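Local structure of protein kinase A regulatory subunit, putative (Trypanosoma cruzi, 6FTF) at residues E207-V212 and V249-V254. The protein probably serves as the regulatory subunit of a cAMP-independent protein kinase A, carries two cyclic nucleotide-binding domains and binds the nucleoside analogue 7-cyano-7-deazainosine at two sites. Numbering follows the deposited sequence. Where two conformers were deposited one is given.
Sequences EGTVEV and VATTHV. With 7CI (7-cyano-7-deazainosine), chain E.
Glu211 and Val249 form an antiparallel hydrogen-bonded pair in the second cyclic nucleotide-binding domain. Glu211 N reaches Val249 O at 2.9 Å, and Val249 N returns the bond to Glu211 O. Each donor lies in the plane of the carbonyl it meets. The Glu211 side chain runs beside Val249 and points the same way, with CG 3.9 Å from Val249 CB. Its CG and CD pack at a slant against Thr251 CG2, and its OE2 makes a salt bridge with Lys223. Val210 and Ala250 follow as a non-hydrogen-bonded pair. These strands, 209-215 and 247-250, are the inner two of a four-stranded sheet in the cupin-type beta barrel. Strand 247-250 ends at Ala250, and the loop Thr251 to His253 leads to strand 254-260 of the other sheet. Thr251 N bonds to Thr209 O at 2.9 Å, the donor tilted 30° out of that carbonyl's plane. Thr252 OG1, between its backbone N and carbonyl carbon (chi1 63°), accepts from Thr209 N at 3.0 Å. It donates to His253 O from above the carbonyl plane. Gly208, with phi 103°, brings CA within 3.2 Å of this OG1. A water links His253 O to Glu207 OE2. Val254 CG2 meets Val210 CG1 at 4.0 Å, and both side chains touch Ile192. Val212 CG1 packs 3.6 Å from C2 of the bound 7-cyano-7-deazainosine.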
loop_
_atom_site.group_PDB
_atom_site.type_symbol
_atom_site.label_atom_id
_atom_site.label_comp_id
_atom_site.label_asym_id
_atom_site.label_seq_id
_atom_site.Cartn_x
_atom_site.Cartn_y
_atom_site.Cartn_z
ATOM N N GLU A 207 15.854 -8.571 8.629
ATOM C CA GLU A 207 17.062 -9.166 9.168
ATOM C C GLU A 207 18.001 -9.458 8.011
ATOM O O GLU A 207 17.555 -9.864 6.937
ATOM C CB GLU A 207 16.723 -10.481 9.867
ATOM C CG GLU A 207 17.853 -11.174 10.567
ATOM C CD GLU A 207 17.427 -12.554 11.037
ATOM O OE1 GLU A 207 16.363 -12.661 11.684
ATOM O OE2 GLU A 207 18.137 -13.532 10.728
ATOM N N GLY A 208 19.294 -9.287 8.246
ATOM C CA GLY A 208 20.324 -9.684 7.299
ATOM C C GLY A 208 20.919 -8.527 6.525
ATOM O O GLY A 208 20.626 -7.352 6.769
ATOM N N THR A 209 21.784 -8.889 5.577
ATOM C CA THR A 209 22.515 -7.932 4.759
ATOM C C THR A 209 22.426 -8.316 3.290
ATOM O O THR A 209 22.307 -9.489 2.941
ATOM C CB THR A 209 23.980 -7.895 5.225
ATOM O OG1 THR A 209 23.998 -7.516 6.612
ATOM C CG2 THR A 209 24.829 -6.924 4.448
ATOM N N VAL A 210 22.420 -7.293 2.436
ATOM C CA VAL A 210 22.354 -7.446 0.987
ATOM C C VAL A 210 23.462 -6.634 0.340
ATOM O O VAL A 210 23.987 -5.685 0.921
ATOM C CB VAL A 210 20.982 -7.014 0.394
ATOM C CG1 VAL A 210 19.848 -7.779 1.075
ATOM C CG2 VAL A 210 20.778 -5.496 0.521
ATOM N N GLU A 211 23.784 -6.992 -0.901
ATOM C CA GLU A 211 24.708 -6.227 -1.727
ATOM C C GLU A 211 24.006 -5.790 -3.003
ATOM O O GLU A 211 23.195 -6.522 -3.564
ATOM C CB GLU A 211 25.976 -7.024 -2.074
ATOM C CG GLU A 211 25.738 -8.322 -2.839
ATOM C CD GLU A 211 27.002 -9.164 -3.033
ATOM O OE1 GLU A 211 26.917 -10.229 -3.704
ATOM O OE2 GLU A 211 28.077 -8.780 -2.519
ATOM N N VAL A 212 24.321 -4.580 -3.433
ATOM C CA VAL A 212 23.776 -3.980 -4.648
ATOM C C VAL A 212 24.861 -4.070 -5.710
ATOM O O VAL A 212 25.990 -3.639 -5.464
ATOM C CB VAL A 212 23.389 -2.518 -4.389
ATOM C CG1 VAL A 212 22.855 -1.865 -5.640
ATOM C CG2 VAL A 212 22.353 -2.417 -3.285
ATOM N N VAL A 249 21.410 -8.756 -3.926
ATOM C CA VAL A 249 21.705 -10.150 -3.610
ATOM C C VAL A 249 21.857 -10.294 -2.101
ATOM O O VAL A 249 22.568 -9.508 -1.472
ATOM C CB VAL A 249 22.995 -10.610 -4.320
ATOM C CG1 VAL A 249 23.258 -12.090 -4.057
ATOM C CG2 VAL A 249 22.906 -10.315 -5.812
ATOM N N ALA A 250 21.250 -11.324 -1.518
ATOM C CA ALA A 250 21.429 -11.581 -0.089
ATOM C C ALA A 250 22.866 -12.016 0.187
ATOM O O ALA A 250 23.392 -12.913 -0.475
ATOM C CB ALA A 250 20.479 -12.679 0.371
ATOM N N THR A 251 23.528 -11.372 1.146
ATOM C CA THR A 251 24.860 -11.818 1.561
ATOM C C THR A 251 24.837 -12.654 2.837
ATOM O O THR A 251 25.860 -13.278 3.166
ATOM C CB THR A 251 25.824 -10.641 1.759
ATOM O OG1 THR A 251 25.390 -9.832 2.855
ATOM C CG2 THR A 251 25.956 -9.807 0.502
ATOM N N THR A 252 23.746 -12.645 3.576
ATOM C CA THR A 252 23.470 -13.530 4.689
ATOM C C THR A 252 22.089 -14.084 4.422
ATOM O O THR A 252 21.463 -13.755 3.408
ATOM C CB THR A 252 23.418 -12.735 6.003
ATOM O OG1 THR A 252 22.339 -11.784 5.960
ATOM C CG2 THR A 252 24.710 -11.975 6.232
ATOM N N HIS A 253 21.579 -14.921 5.313
ATOM C CA HIS A 253 20.146 -15.140 5.286
ATOM C C HIS A 253 19.469 -13.792 5.490
ATOM O O HIS A 253 19.928 -12.970 6.288
ATOM C CB HIS A 253 19.708 -16.114 6.375
ATOM C CG HIS A 253 18.276 -16.523 6.242
ATOM N ND1 HIS A 253 17.850 -17.454 5.316
ATOM C CD2 HIS A 253 17.163 -16.087 6.874
ATOM C CE1 HIS A 253 16.539 -17.588 5.401
ATOM N NE2 HIS A 253 16.098 -16.774 6.344
ATOM N N VAL A 254 18.409 -13.548 4.728
ATOM C CA VAL A 254 17.703 -12.274 4.760
ATOM C C VAL A 254 16.215 -12.525 4.924
ATOM O O VAL A 254 15.645 -13.423 4.296
ATOM C CB VAL A 254 17.969 -11.457 3.482
ATOM C CG1 VAL A 254 17.004 -10.269 3.358
ATOM C CG2 VAL A 254 19.404 -10.988 3.442
HETATM C C1 7CI E . 19.094 -0.325 -5.361
HETATM N N1 7CI E . 20.121 0.533 -6.064
HETATM O O1 7CI E . 18.795 -1.451 -6.155
HETATM C C2 7CI E . 21.034 1.256 -5.440
HETATM N N2 7CI E . 21.284 1.365 -4.113
HETATM O O2 7CI E . 17.171 -0.021 -4.015
HETATM C C3 7CI E . 22.343 2.106 -3.728
HETATM N N3 7CI E . 23.104 2.820 -4.666
HETATM O O3 7CI E . 15.637 0.247 -6.173
HETATM C C4 7CI E . 22.842 2.753 -6.008
HETATM N N4 7CI E . 21.895 2.312 -10.089
HETATM C C5 7CI E . 21.791 1.923 -6.452
HETATM O O5 7CI E . 23.553 3.466 -6.771
HETATM C C6 7CI E . 21.232 1.540 -7.744
HETATM C C7 7CI E . 20.205 0.667 -7.411
HETATM C C8 7CI E . 21.601 1.963 -9.020
HETATM C C9 7CI E . 17.805 0.395 -5.167
HETATM C C10 7CI E . 17.072 0.056 -6.358
HETATM C C11 7CI E . 17.418 -1.442 -6.506
HETATM C C12 7CI E . 17.246 -2.006 -7.974
HETATM O O4 7CI E . 17.823 -1.141 -8.888
HETATM O O HOH W 1 20.338 -13.271 9.050
#